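Side-chain contacts in putative lipoprotein YerB (Bacillus subtilis, PDB 2PSB), which is of unknown biochemical function but interacts with the helicase PcrA and is probably anchored to the cell membrane as a lipoprotein: residues A236-I241 with R247-E252; A58-E61 with T65-L68; A85-V90 with K110-S115. One frame throughout, in Å; residues are numbered along the deposited sequence.

Interaction 1: A236-I241 with R247-E252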
ATOM      1  N   ALA A 236       7.672   9.425  -9.099  1.00 38.41           N
ATOM      2  CA  ALA A 236       7.883   8.504 -10.206  1.00 38.86           C
ATOM      3  C   ALA A 236       7.196   9.000 -11.470  1.00 39.68           C
ATOM      4  O   ALA A 236       6.105   9.567 -11.410  1.00 39.07           O
ATOM      5  CB  ALA A 236       7.351   7.128  -9.825  1.00 35.76           C
ATOM      6  N   SER A 237       7.835   8.768 -12.616  1.00 40.19           N
ATOM      7  CA  SER A 237       7.289   9.198 -13.893  1.00 42.25           C
ATOM      8  C   SER A 237       6.021   8.458 -14.268  1.00 43.88           C
ATOM      9  O   SER A 237       6.006   7.228 -14.359  1.00 45.58           O
ATOM     10  CB  SER A 237       8.308   9.000 -15.011  1.00 40.89           C
ATOM     11  OG  SER A 237       9.515   9.668 -14.719  1.00 44.44           O
ATOM     12  N   HIS A 238       4.956   9.223 -14.475  1.00 43.76           N
ATOM     13  CA  HIS A 238       3.677   8.678 -14.886  1.00 45.26           C
ATOM     14  C   HIS A 238       3.641   8.922 -16.390  1.00 48.23           C
ATOM     15  O   HIS A 238       3.917  10.034 -16.846  1.00 47.11           O
ATOM     16  CB  HIS A 238       2.533   9.421 -14.189  1.00 42.70           C
ATOM     17  CG  HIS A 238       2.416   9.115 -12.728  1.00 43.56           C
ATOM     18  ND1 HIS A 238       3.498   9.127 -11.872  1.00 40.49           N
ATOM     19  CD2 HIS A 238       1.344   8.780 -11.970  1.00 42.85           C
ATOM     20  CE1 HIS A 238       3.100   8.809 -10.656  1.00 41.54           C
ATOM     21  NE2 HIS A 238       1.796   8.592 -10.686  1.00 42.58           N
ATOM     22  N   HIS A 239       3.326   7.882 -17.158  1.00 50.35           N
ATOM     23  CA  HIS A 239       3.278   7.984 -18.614  1.00 52.87           C
ATOM     24  C   HIS A 239       2.058   7.259 -19.168  1.00 54.46           C
ATOM     25  O   HIS A 239       1.631   6.250 -18.616  1.00 55.08           O
ATOM     26  CB  HIS A 239       4.534   7.359 -19.220  1.00 54.15           C
ATOM     27  CG  HIS A 239       5.793   8.115 -18.928  1.00 57.43           C
ATOM     28  ND1 HIS A 239       7.001   7.489 -18.711  1.00 58.19           N
ATOM     29  CD2 HIS A 239       6.039   9.446 -18.848  1.00 59.02           C
ATOM     30  CE1 HIS A 239       7.936   8.399 -18.507  1.00 60.47           C
ATOM     31  NE2 HIS A 239       7.380   9.595 -18.585  1.00 60.65           N
ATOM     32  N   ILE A 240       1.492   7.767 -20.259  1.00 55.66           N
ATOM     33  CA  ILE A 240       0.344   7.101 -20.856  1.00 56.88           C
ATOM     34  C   ILE A 240       0.904   6.077 -21.837  1.00 57.92           C
ATOM     35  O   ILE A 240       1.791   6.382 -22.635  1.00 56.30           O
ATOM     36  CB  ILE A 240      -0.592   8.090 -21.598  1.00 58.06           C
ATOM     37  CG1 ILE A 240       0.136   8.729 -22.780  1.00 59.34           C
ATOM     38  CG2 ILE A 240      -1.079   9.165 -20.633  1.00 58.22           C
ATOM     39  CD1 ILE A 240      -0.758   9.599 -23.657  1.00 59.58           C
ATOM     40  N   ILE A 241       0.400   4.852 -21.756  1.00 59.25           N
ATOM     41  CA  ILE A 241       0.867   3.777 -22.620  1.00 60.94           C
ATOM     42  C   ILE A 241      -0.325   3.078 -23.249  1.00 62.69           C
ATOM     43  O   ILE A 241      -0.199   2.001 -23.838  1.00 62.63           O
ATOM     44  CB  ILE A 241       1.705   2.751 -21.809  1.00 60.97           C
ATOM     45  CG1 ILE A 241       0.951   2.327 -20.542  1.00 61.14           C
ATOM     46  CG2 ILE A 241       3.045   3.368 -21.407  1.00 61.19           C
ATOM     47  CD1 ILE A 241      -0.253   1.446 -20.775  1.00 60.87           C
ATOM     48  N   ARG A 247      -2.327   5.147 -17.705  1.00 58.09           N
ATOM     49  CA  ARG A 247      -0.934   5.485 -17.494  1.00 57.27           C
ATOM     50  C   ARG A 247      -0.197   4.465 -16.650  1.00 56.11           C
ATOM     51  O   ARG A 247      -0.782   3.783 -15.806  1.00 56.56           O
ATOM     52  CB  ARG A 247      -0.801   6.869 -16.850  1.00 57.84           C
ATOM     53  CG  ARG A 247      -1.459   7.014 -15.492  1.00 60.45           C
ATOM     54  CD  ARG A 247      -2.972   7.023 -15.611  1.00 62.72           C
ATOM     55  NE  ARG A 247      -3.626   7.492 -14.392  1.00 64.54           N
ATOM     56  CZ  ARG A 247      -3.454   8.703 -13.867  1.00 65.90           C
ATOM     57  NH1 ARG A 247      -4.097   9.038 -12.757  1.00 66.19           N
ATOM     58  NH2 ARG A 247      -2.637   9.577 -14.445  1.00 65.30           N
ATOM     59  N   ASP A 248       1.101   4.371 -16.903  1.00 53.42           N
ATOM     60  CA  ASP A 248       1.972   3.469 -16.181  1.00 50.51           C
ATOM     61  C   ASP A 248       2.843   4.354 -15.302  1.00 48.75           C
ATOM     62  O   ASP A 248       2.820   5.582 -15.431  1.00 47.40           O
ATOM     63  CB  ASP A 248       2.832   2.671 -17.164  1.00 51.05           C
ATOM     64  CG  ASP A 248       3.616   1.568 -16.489  1.00 52.02           C
ATOM     65  OD1 ASP A 248       3.049   0.883 -15.615  1.00 53.32           O
ATOM     66  OD2 ASP A 248       4.798   1.375 -16.844  1.00 53.51           O
ATOM     67  N   ILE A 249       3.589   3.735 -14.397  1.00 45.82           N
ATOM     68  CA  ILE A 249       4.465   4.470 -13.502  1.00 42.31           C
ATOM     69  C   ILE A 249       5.841   3.818 -13.490  1.00 42.90           C
ATOM     70  O   ILE A 249       6.000   2.674 -13.058  1.00 42.03           O
ATOM     71  CB  ILE A 249       3.894   4.504 -12.062  1.00 41.37           C
ATOM     72  CG1 ILE A 249       2.538   5.211 -12.064  1.00 40.88           C
ATOM     73  CG2 ILE A 249       4.853   5.227 -11.137  1.00 39.71           C
ATOM     74  CD1 ILE A 249       1.871   5.289 -10.703  1.00 39.34           C
ATOM     75  N   ASP A 250       6.835   4.548 -13.985  1.00 42.73           N
ATOM     76  CA  ASP A 250       8.192   4.040 -14.029  1.00 42.14           C
ATOM     77  C   ASP A 250       8.741   3.939 -12.613  1.00 43.15           C
ATOM     78  O   ASP A 250       9.093   4.946 -11.998  1.00 43.25           O
ATOM     79  CB  ASP A 250       9.073   4.966 -14.871  1.00 44.30           C
ATOM     80  CG  ASP A 250      10.489   4.447 -15.014  1.00 46.04           C
ATOM     81  OD1 ASP A 250      11.277   5.076 -15.753  1.00 47.01           O
ATOM     82  OD2 ASP A 250      10.818   3.413 -14.390  1.00 44.11           O
ATOM     83  N   LEU A 251       8.802   2.713 -12.105  1.00 43.07           N
ATOM     84  CA  LEU A 251       9.301   2.443 -10.763  1.00 43.51           C
ATOM     85  C   LEU A 251      10.687   1.827 -10.796  1.00 44.10           C
ATOM     86  O   LEU A 251      11.095   1.172  -9.842  1.00 43.70           O
ATOM     87  CB  LEU A 251       8.362   1.481 -10.038  1.00 43.53           C
ATOM     88  CG  LEU A 251       6.983   2.011  -9.662  1.00 41.89           C
ATOM     89  CD1 LEU A 251       6.158   0.888  -9.047  1.00 41.78           C
ATOM     90  CD2 LEU A 251       7.141   3.173  -8.700  1.00 40.32           C
ATOM     91  N   GLU A 252      11.416   2.043 -11.882  1.00 45.36           N
ATOM     92  CA  GLU A 252      12.744   1.460 -12.009  1.00 46.78           C
ATOM     93  C   GLU A 252      13.845   2.495 -12.230  1.00 46.17           C
ATOM     94  O   GLU A 252      14.983   2.303 -11.803  1.00 46.28           O
ATOM     95  CB  GLU A 252      12.730   0.447 -13.155  1.00 49.38           C
ATOM     96  CG  GLU A 252      13.798  -0.622 -13.071  1.00 52.81           C
ATOM     97  CD  GLU A 252      13.526  -1.764 -14.032  1.00 55.09           C
ATOM     98  OE1 GLU A 252      14.281  -2.762 -14.013  1.00 54.74           O
ATOM     99  OE2 GLU A 252      12.550  -1.661 -14.807  1.00 56.28           O
TER
HETATM  100  O   HOH W   1      11.868   8.073 -15.684  1.00 46.92           O
HETATM  101  O   HOH W   2      10.135   7.332 -12.673  1.00 55.98           O

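Interaction 2: A58-E61 with T65-L68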
ATOM      1  N   ALA A  58      -1.263   5.219  -4.903  1.00 29.62           N
ATOM      2  CA  ALA A  58      -0.836   5.721  -6.204  1.00 31.56           C
ATOM      3  C   ALA A  58      -2.058   5.963  -7.068  1.00 33.39           C
ATOM      4  O   ALA A  58      -3.137   5.411  -6.807  1.00 32.48           O
ATOM      5  CB  ALA A  58       0.117   4.719  -6.898  1.00 31.58           C
ATOM      6  N   LEU A  59      -1.897   6.807  -8.087  1.00 35.91           N
ATOM      7  CA  LEU A  59      -3.002   7.117  -8.987  1.00 37.44           C
ATOM      8  C   LEU A  59      -3.373   5.875  -9.757  1.00 38.94           C
ATOM      9  O   LEU A  59      -2.507   5.130 -10.197  1.00 38.23           O
ATOM     10  CB  LEU A  59      -2.624   8.228  -9.982  1.00 36.16           C
ATOM     11  CG  LEU A  59      -2.569   9.665  -9.443  1.00 37.23           C
ATOM     12  CD1 LEU A  59      -2.000  10.592 -10.492  1.00 35.24           C
ATOM     13  CD2 LEU A  59      -3.958  10.110  -9.042  1.00 35.28           C
ATOM     14  N   ALA A  60      -4.671   5.654  -9.910  1.00 43.16           N
ATOM     15  CA  ALA A  60      -5.177   4.507 -10.648  1.00 47.96           C
ATOM     16  C   ALA A  60      -6.191   4.991 -11.688  1.00 51.21           C
ATOM     17  O   ALA A  60      -5.838   5.257 -12.840  1.00 53.83           O
ATOM     18  CB  ALA A  60      -5.827   3.515  -9.688  1.00 46.12           C
ATOM     19  N   GLU A  61      -7.443   5.123 -11.263  1.00 53.57           N
ATOM     20  CA  GLU A  61      -8.538   5.562 -12.131  1.00 55.28           C
ATOM     21  C   GLU A  61      -8.669   7.095 -12.147  1.00 54.77           C
ATOM     22  O   GLU A  61      -9.068   7.702 -11.156  1.00 56.44           O
ATOM     23  CB  GLU A  61      -9.847   4.934 -11.633  1.00 56.31           C
ATOM     24  CG  GLU A  61     -11.037   4.994 -12.589  1.00 60.11           C
ATOM     25  CD  GLU A  61     -10.966   3.966 -13.712  1.00 61.59           C
ATOM     26  OE1 GLU A  61     -12.023   3.685 -14.315  1.00 61.58           O
ATOM     27  OE2 GLU A  61      -9.864   3.448 -14.000  1.00 63.43           O
ATOM     28  N   THR A  65      -6.957   7.693  -6.399  1.00 34.79           N
ATOM     29  CA  THR A  65      -5.828   6.860  -6.014  1.00 33.20           C
ATOM     30  C   THR A  65      -6.318   5.518  -5.498  1.00 33.96           C
ATOM     31  O   THR A  65      -7.490   5.350  -5.166  1.00 33.15           O
ATOM     32  CB  THR A  65      -4.988   7.496  -4.906  1.00 30.73           C
ATOM     33  OG1 THR A  65      -5.818   7.740  -3.775  1.00 25.64           O
ATOM     34  CG2 THR A  65      -4.364   8.790  -5.373  1.00 32.44           C
ATOM     35  N   ARG A  66      -5.397   4.570  -5.417  1.00 32.41           N
ATOM     36  CA  ARG A  66      -5.723   3.231  -4.958  1.00 31.39           C
ATOM     37  C   ARG A  66      -4.571   2.726  -4.111  1.00 28.79           C
ATOM     38  O   ARG A  66      -3.425   3.121  -4.317  1.00 26.79           O
ATOM     39  CB  ARG A  66      -5.955   2.316  -6.167  1.00 29.65           C
ATOM     40  CG  ARG A  66      -6.337   0.896  -5.817  1.00 27.49           C
ATOM     41  CD  ARG A  66      -7.496   0.448  -6.680  1.00 28.53           C
ATOM     42  NE  ARG A  66      -7.194   0.613  -8.092  1.00 28.84           N
ATOM     43  CZ  ARG A  66      -8.110   0.835  -9.032  1.00 31.27           C
ATOM     44  NH1 ARG A  66      -7.738   0.966 -10.300  1.00 31.49           N
ATOM     45  NH2 ARG A  66      -9.388   0.950  -8.710  1.00 33.57           N
ATOM     46  N   PHE A  67      -4.882   1.833  -3.183  1.00 28.48           N
ATOM     47  CA  PHE A  67      -3.896   1.275  -2.263  1.00 28.11           C
ATOM     48  C   PHE A  67      -3.474  -0.161  -2.554  1.00 26.34           C
ATOM     49  O   PHE A  67      -4.210  -0.943  -3.171  1.00 27.77           O
ATOM     50  CB  PHE A  67      -4.457   1.245  -0.836  1.00 30.83           C
ATOM     51  CG  PHE A  67      -4.971   2.566  -0.329  1.00 30.42           C
ATOM     52  CD1 PHE A  67      -5.944   2.593   0.668  1.00 30.01           C
ATOM     53  CD2 PHE A  67      -4.493   3.766  -0.830  1.00 31.65           C
ATOM     54  CE1 PHE A  67      -6.441   3.800   1.160  1.00 31.11           C
ATOM     55  CE2 PHE A  67      -4.981   4.980  -0.352  1.00 33.26           C
ATOM     56  CZ  PHE A  67      -5.959   4.998   0.647  1.00 33.59           C
ATOM     57  N   LEU A  68      -2.278  -0.489  -2.080  1.00 24.72           N
ATOM     58  CA  LEU A  68      -1.752  -1.846  -2.118  1.00 21.24           C
ATOM     59  C   LEU A  68      -1.394  -1.971  -0.641  1.00 21.29           C
ATOM     60  O   LEU A  68      -0.494  -1.288  -0.164  1.00 20.59           O
ATOM     61  CB  LEU A  68      -0.486  -1.994  -2.964  1.00 19.23           C
ATOM     62  CG  LEU A  68       0.026  -3.448  -2.953  1.00 16.38           C
ATOM     63  CD1 LEU A  68      -0.985  -4.375  -3.678  1.00 15.59           C
ATOM     64  CD2 LEU A  68       1.382  -3.534  -3.609  1.00 13.36           C
TER

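Interaction 3: A85-V90 with K110-S115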
ATOM      1  N   ALA A  85      -6.470  -4.451 -10.458  1.00 34.20           N
ATOM      2  CA  ALA A  85      -5.017  -4.476 -10.402  1.00 33.76           C
ATOM      3  C   ALA A  85      -4.403  -3.650 -11.528  1.00 35.74           C
ATOM      4  O   ALA A  85      -4.974  -3.540 -12.614  1.00 34.61           O
ATOM      5  CB  ALA A  85      -4.522  -5.914 -10.489  1.00 34.12           C
ATOM      6  N   ARG A  86      -3.237  -3.071 -11.250  1.00 37.13           N
ATOM      7  CA  ARG A  86      -2.502  -2.262 -12.214  1.00 37.54           C
ATOM      8  C   ARG A  86      -1.087  -2.800 -12.252  1.00 38.90           C
ATOM      9  O   ARG A  86      -0.633  -3.389 -11.277  1.00 40.79           O
ATOM     10  CB  ARG A  86      -2.511  -0.786 -11.792  1.00 37.59           C
ATOM     11  CG  ARG A  86      -3.869  -0.119 -11.935  1.00 38.42           C
ATOM     12  CD  ARG A  86      -4.286  -0.074 -13.398  1.00 41.74           C
ATOM     13  NE  ARG A  86      -5.695  -0.419 -13.577  1.00 46.47           N
ATOM     14  CZ  ARG A  86      -6.709   0.369 -13.237  1.00 47.07           C
ATOM     15  NH1 ARG A  86      -6.477   1.559 -12.699  1.00 48.29           N
ATOM     16  NH2 ARG A  86      -7.953  -0.041 -13.426  1.00 47.35           N
ATOM     17  N   GLU A  87      -0.398  -2.617 -13.375  1.00 36.80           N
ATOM     18  CA  GLU A  87       0.964  -3.102 -13.507  1.00 36.46           C
ATOM     19  C   GLU A  87       1.850  -2.701 -12.343  1.00 35.22           C
ATOM     20  O   GLU A  87       2.451  -3.565 -11.704  1.00 35.11           O
ATOM     21  CB  GLU A  87       1.598  -2.615 -14.814  1.00 38.82           C
ATOM     22  CG  GLU A  87       1.159  -3.395 -16.034  1.00 43.72           C
ATOM     23  CD  GLU A  87       0.217  -2.619 -16.926  1.00 47.76           C
ATOM     24  OE1 GLU A  87      -0.766  -2.041 -16.407  1.00 48.17           O
ATOM     25  OE2 GLU A  87       0.455  -2.602 -18.154  1.00 50.12           O
ATOM     26  N   TYR A  88       1.932  -1.401 -12.063  1.00 32.20           N
ATOM     27  CA  TYR A  88       2.766  -0.933 -10.968  1.00 30.08           C
ATOM     28  C   TYR A  88       2.454  -1.621  -9.637  1.00 30.21           C
ATOM     29  O   TYR A  88       3.339  -1.767  -8.803  1.00 30.84           O
ATOM     30  CB  TYR A  88       2.704   0.599 -10.812  1.00 28.52           C
ATOM     31  CG  TYR A  88       1.373   1.246 -11.108  1.00 28.18           C
ATOM     32  CD1 TYR A  88       1.025   1.609 -12.415  1.00 29.58           C
ATOM     33  CD2 TYR A  88       0.478   1.537 -10.086  1.00 27.19           C
ATOM     34  CE1 TYR A  88      -0.175   2.252 -12.688  1.00 28.36           C
ATOM     35  CE2 TYR A  88      -0.730   2.178 -10.350  1.00 27.83           C
ATOM     36  CZ  TYR A  88      -1.047   2.537 -11.655  1.00 29.55           C
ATOM     37  OH  TYR A  88      -2.226   3.196 -11.934  1.00 26.98           O
ATOM     38  N   PHE A  89       1.212  -2.048  -9.435  1.00 28.38           N
ATOM     39  CA  PHE A  89       0.875  -2.744  -8.193  1.00 29.18           C
ATOM     40  C   PHE A  89       1.422  -4.177  -8.195  1.00 28.86           C
ATOM     41  O   PHE A  89       1.863  -4.692  -7.166  1.00 31.09           O
ATOM     42  CB  PHE A  89      -0.646  -2.750  -7.966  1.00 29.36           C
ATOM     43  CG  PHE A  89      -1.188  -1.428  -7.499  1.00 28.44           C
ATOM     44  CD1 PHE A  89      -0.640  -0.796  -6.385  1.00 28.05           C
ATOM     45  CD2 PHE A  89      -2.245  -0.810  -8.168  1.00 29.30           C
ATOM     46  CE1 PHE A  89      -1.131   0.435  -5.940  1.00 28.88           C
ATOM     47  CE2 PHE A  89      -2.746   0.414  -7.737  1.00 28.15           C
ATOM     48  CZ  PHE A  89      -2.186   1.039  -6.615  1.00 29.55           C
ATOM     49  N   VAL A  90       1.398  -4.825  -9.351  1.00 27.34           N
ATOM     50  CA  VAL A  90       1.926  -6.181  -9.447  1.00 27.93           C
ATOM     51  C   VAL A  90       3.408  -6.109  -9.109  1.00 28.15           C
ATOM     52  O   VAL A  90       3.925  -6.910  -8.332  1.00 28.93           O
ATOM     53  CB  VAL A  90       1.766  -6.757 -10.872  1.00 26.77           C
ATOM     54  CG1 VAL A  90       2.454  -8.110 -10.961  1.00 25.74           C
ATOM     55  CG2 VAL A  90       0.298  -6.890 -11.219  1.00 26.35           C
ATOM     56  N   LYS A 110      -3.386  -7.848 -16.837  1.00 49.24           N
ATOM     57  CA  LYS A 110      -3.898  -9.169 -17.176  1.00 49.41           C
ATOM     58  C   LYS A 110      -2.803 -10.036 -17.776  1.00 49.44           C
ATOM     59  O   LYS A 110      -2.497 -11.109 -17.261  1.00 50.18           O
ATOM     60  CB  LYS A 110      -5.053  -9.059 -18.173  1.00 50.37           C
ATOM     61  CG  LYS A 110      -5.756 -10.389 -18.445  1.00 54.09           C
ATOM     62  CD  LYS A 110      -6.262 -10.484 -19.876  1.00 55.66           C
ATOM     63  CE  LYS A 110      -5.089 -10.441 -20.864  1.00 57.82           C
ATOM     64  NZ  LYS A 110      -5.513 -10.512 -22.295  1.00 57.27           N
ATOM     65  N   LYS A 111      -2.210  -9.562 -18.867  1.00 49.03           N
ATOM     66  CA  LYS A 111      -1.158 -10.305 -19.551  1.00 49.59           C
ATOM     67  C   LYS A 111      -0.004 -10.592 -18.608  1.00 48.45           C
ATOM     68  O   LYS A 111       0.550 -11.689 -18.597  1.00 47.78           O
ATOM     69  CB  LYS A 111      -0.639  -9.514 -20.758  1.00 51.36           C
ATOM     70  CG  LYS A 111      -1.675  -9.249 -21.848  1.00 52.88           C
ATOM     71  CD  LYS A 111      -2.121 -10.536 -22.552  1.00 54.43           C
ATOM     72  CE  LYS A 111      -1.008 -11.154 -23.388  1.00 52.90           C
ATOM     73  NZ  LYS A 111      -0.582 -10.262 -24.502  1.00 51.28           N
ATOM     74  N   GLN A 112       0.351  -9.591 -17.815  1.00 47.05           N
ATOM     75  CA  GLN A 112       1.443  -9.706 -16.865  1.00 46.60           C
ATOM     76  C   GLN A 112       1.223 -10.892 -15.935  1.00 44.79           C
ATOM     77  O   GLN A 112       2.070 -11.778 -15.827  1.00 45.83           O
ATOM     78  CB  GLN A 112       1.549  -8.406 -16.062  1.00 48.95           C
ATOM     79  CG  GLN A 112       2.965  -7.981 -15.732  1.00 52.64           C
ATOM     80  CD  GLN A 112       3.051  -6.507 -15.385  1.00 54.69           C
ATOM     81  OE1 GLN A 112       2.499  -6.060 -14.374  1.00 54.29           O
ATOM     82  NE2 GLN A 112       3.741  -5.739 -16.228  1.00 55.00           N
ATOM     83  N   LEU A 113       0.074 -10.910 -15.273  1.00 43.31           N
ATOM     84  CA  LEU A 113      -0.257 -11.978 -14.344  1.00 42.39           C
ATOM     85  C   LEU A 113      -0.551 -13.318 -15.024  1.00 42.96           C
ATOM     86  O   LEU A 113      -0.319 -14.380 -14.442  1.00 42.87           O
ATOM     87  CB  LEU A 113      -1.440 -11.552 -13.481  1.00 40.61           C
ATOM     88  CG  LEU A 113      -1.106 -10.394 -12.530  1.00 40.46           C
ATOM     89  CD1 LEU A 113      -2.380  -9.828 -11.927  1.00 34.07           C
ATOM     90  CD2 LEU A 113      -0.151 -10.886 -11.441  1.00 38.34           C
ATOM     91  N   GLU A 114      -1.064 -13.279 -16.248  1.00 43.17           N
ATOM     92  CA  GLU A 114      -1.350 -14.514 -16.958  1.00 43.62           C
ATOM     93  C   GLU A 114      -0.045 -15.075 -17.520  1.00 43.10           C
ATOM     94  O   GLU A 114       0.022 -16.225 -17.933  1.00 45.16           O
ATOM     95  CB  GLU A 114      -2.377 -14.269 -18.066  1.00 44.62           C
ATOM     96  CG  GLU A 114      -3.723 -13.797 -17.528  1.00 45.74           C
ATOM     97  CD  GLU A 114      -4.847 -13.863 -18.554  1.00 45.98           C
ATOM     98  OE1 GLU A 114      -4.679 -13.361 -19.687  1.00 45.35           O
ATOM     99  OE2 GLU A 114      -5.914 -14.410 -18.214  1.00 43.27           O
ATOM    100  N   SER A 115       0.996 -14.252 -17.503  1.00 42.68           N
ATOM    101  CA  SER A 115       2.316 -14.650 -17.975  1.00 43.46           C
ATOM    102  C   SER A 115       3.133 -15.208 -16.820  1.00 42.43           C
ATOM    103  O   SER A 115       4.320 -15.478 -16.971  1.00 41.89           O
ATOM    104  CB  SER A 115       3.055 -13.455 -18.585  1.00 46.22           C
ATOM    105  OG  SER A 115       2.408 -12.997 -19.760  1.00 47.63           O
TER

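Interaction 1: A236-I241 with R247-E252
H238 and I249 lie side by side at the tight end of this contact, the isoleucine spread over one face of the imidazole. I249 CG1 sits 3.7 Å from the centroid of the H238 ring, only 9° off its normal, a CH-pi contact, and CD1 carries on along the same face to NE2. A hydrogen bond of 2.7 Å from H238 ND1 to A236 O, with that oxygen in the ring plane, fixes the rotation of the imidazole so that its face meets the isoleucine. I249 CG2, anti to its backbone N, points instead at A236 CB, and their 3.4 Å is tighter than usual van der Waals contact. The two strands form the antiparallel beta hairpin 230-240/247-250, in which H239 and D248 are a hydrogen-bonded pair: H239 N gives to D248 O at 2.9 Å and D248 N to H239 O at 2.6 Å. The face bearing S237, H239, D248 and D250 is looser and more polar. Water bridges S237 OG to D250 OD1 there, and a second water accepts from S237 N while donating to D250 O. D250 OD2 accepts from E252 N at 2.9 Å in an Asx turn, the short aspartate reaching a backbone N-H two residues on.

Interaction 2: A58-E61 with T65-L68
A58 and R66 face each other as an antiparallel hydrogen-bonded pair in the beta hairpin 54-59/65-71, with A58 N giving to R66 O at 3.1 Å and R66 N to A58 O at 2.8 Å. Just past the end of strand 54-59, A60 and E61 both face I64, a classic beta bulge. Here A60 CB lies over one face of the R66 guanidinium, 3.2 Å from NH1 and 3.6 Å from CZ. The small methyl of alanine can come close over the flat guanidinium, and the arginine reaches it by leaving its backbone with CG anti to N (chi1 -179°) and then bending at chi2 and chi3. The side chains of the neighbouring L59-T65 pair diverge, yet the leucine's end comes back to bring CD2 within 3.9 Å of T65 CG2. Threonine suits this place because its methyl serves the apolar contact while its hydroxyl bonds to N39 ND2 and E57 OE1. Further out, the R66 side chain touches V36 and F89, and R86 NH1 brings a like charge close to R66 NH1. The carboxylate of E61 stays short of a salt bridge, its OE2 lying 4.9 Å from R66 NH1.

Interaction 3: A85-V90 with K110-S115
The first turn of helix 87-94 faces the last turn of helix 107-114, with the CA atoms of E87 and Q112 7.4 Å apart and those of V90 and L113 7.9 Å apart. No hydrogen bond spans the gap, and side-chain packing alone makes the contact. V90 and L113 reach toward each other tip to tip: V90 CG1 meets L113 CD2 at 3.8 Å, while V90 CG2 lies about 4.0 Å from both CG and CD1 of the leucine. With CG1 anti to the backbone N (chi1 174°), the valine presents both of its methyls to the branched end of L113. A beta-branched residue suits this place, since its short fork puts both methyls against the end of L113. Q112, extended beyond CG, slides past V90 in the opposite direction and lays its amide against the aliphatic part of E87. Its OE1 is 3.4 Å from E87 CG and 3.6 Å from V90 CB, and NE2 is 3.5 Å from that same E87 CG. Buried among carbons, Q112 OE1 has no polar partner in the model. The carboxylate of E87 turns elsewhere, bent at chi2, and OE1 makes a weak hydrogen bond to S106 OG. F100 of strand 99-102 touches both V90 and L113, so the arrangement of two helix ends over a strand is plain helix-on-sheet packing within the DUF3048 N-terminal region.

Interaction 2 comes first along the chain, then interaction 3, then interaction 1; their centres are 13 to 14 Å apart, so the three form a compact cluster. The start of helix 87-94 binds them together. Y88 reaches hairpin 54-59/65-71 through a weak hydrogen bond, its OH 2.6 Å from L59 O, and its ring packs on R247, D248 and I249 of interaction 1. F89 lies against R66, and V90 turns to the helix 107-114. R247 in turn places NH1 3.2 Å from L59 CB, joining the two hairpins directly. Because interactions 2 and 3 lie in the N-terminal DUF3048 range and interaction 1 in the C-terminal one, interaction 1's contacts with the others join the two regions.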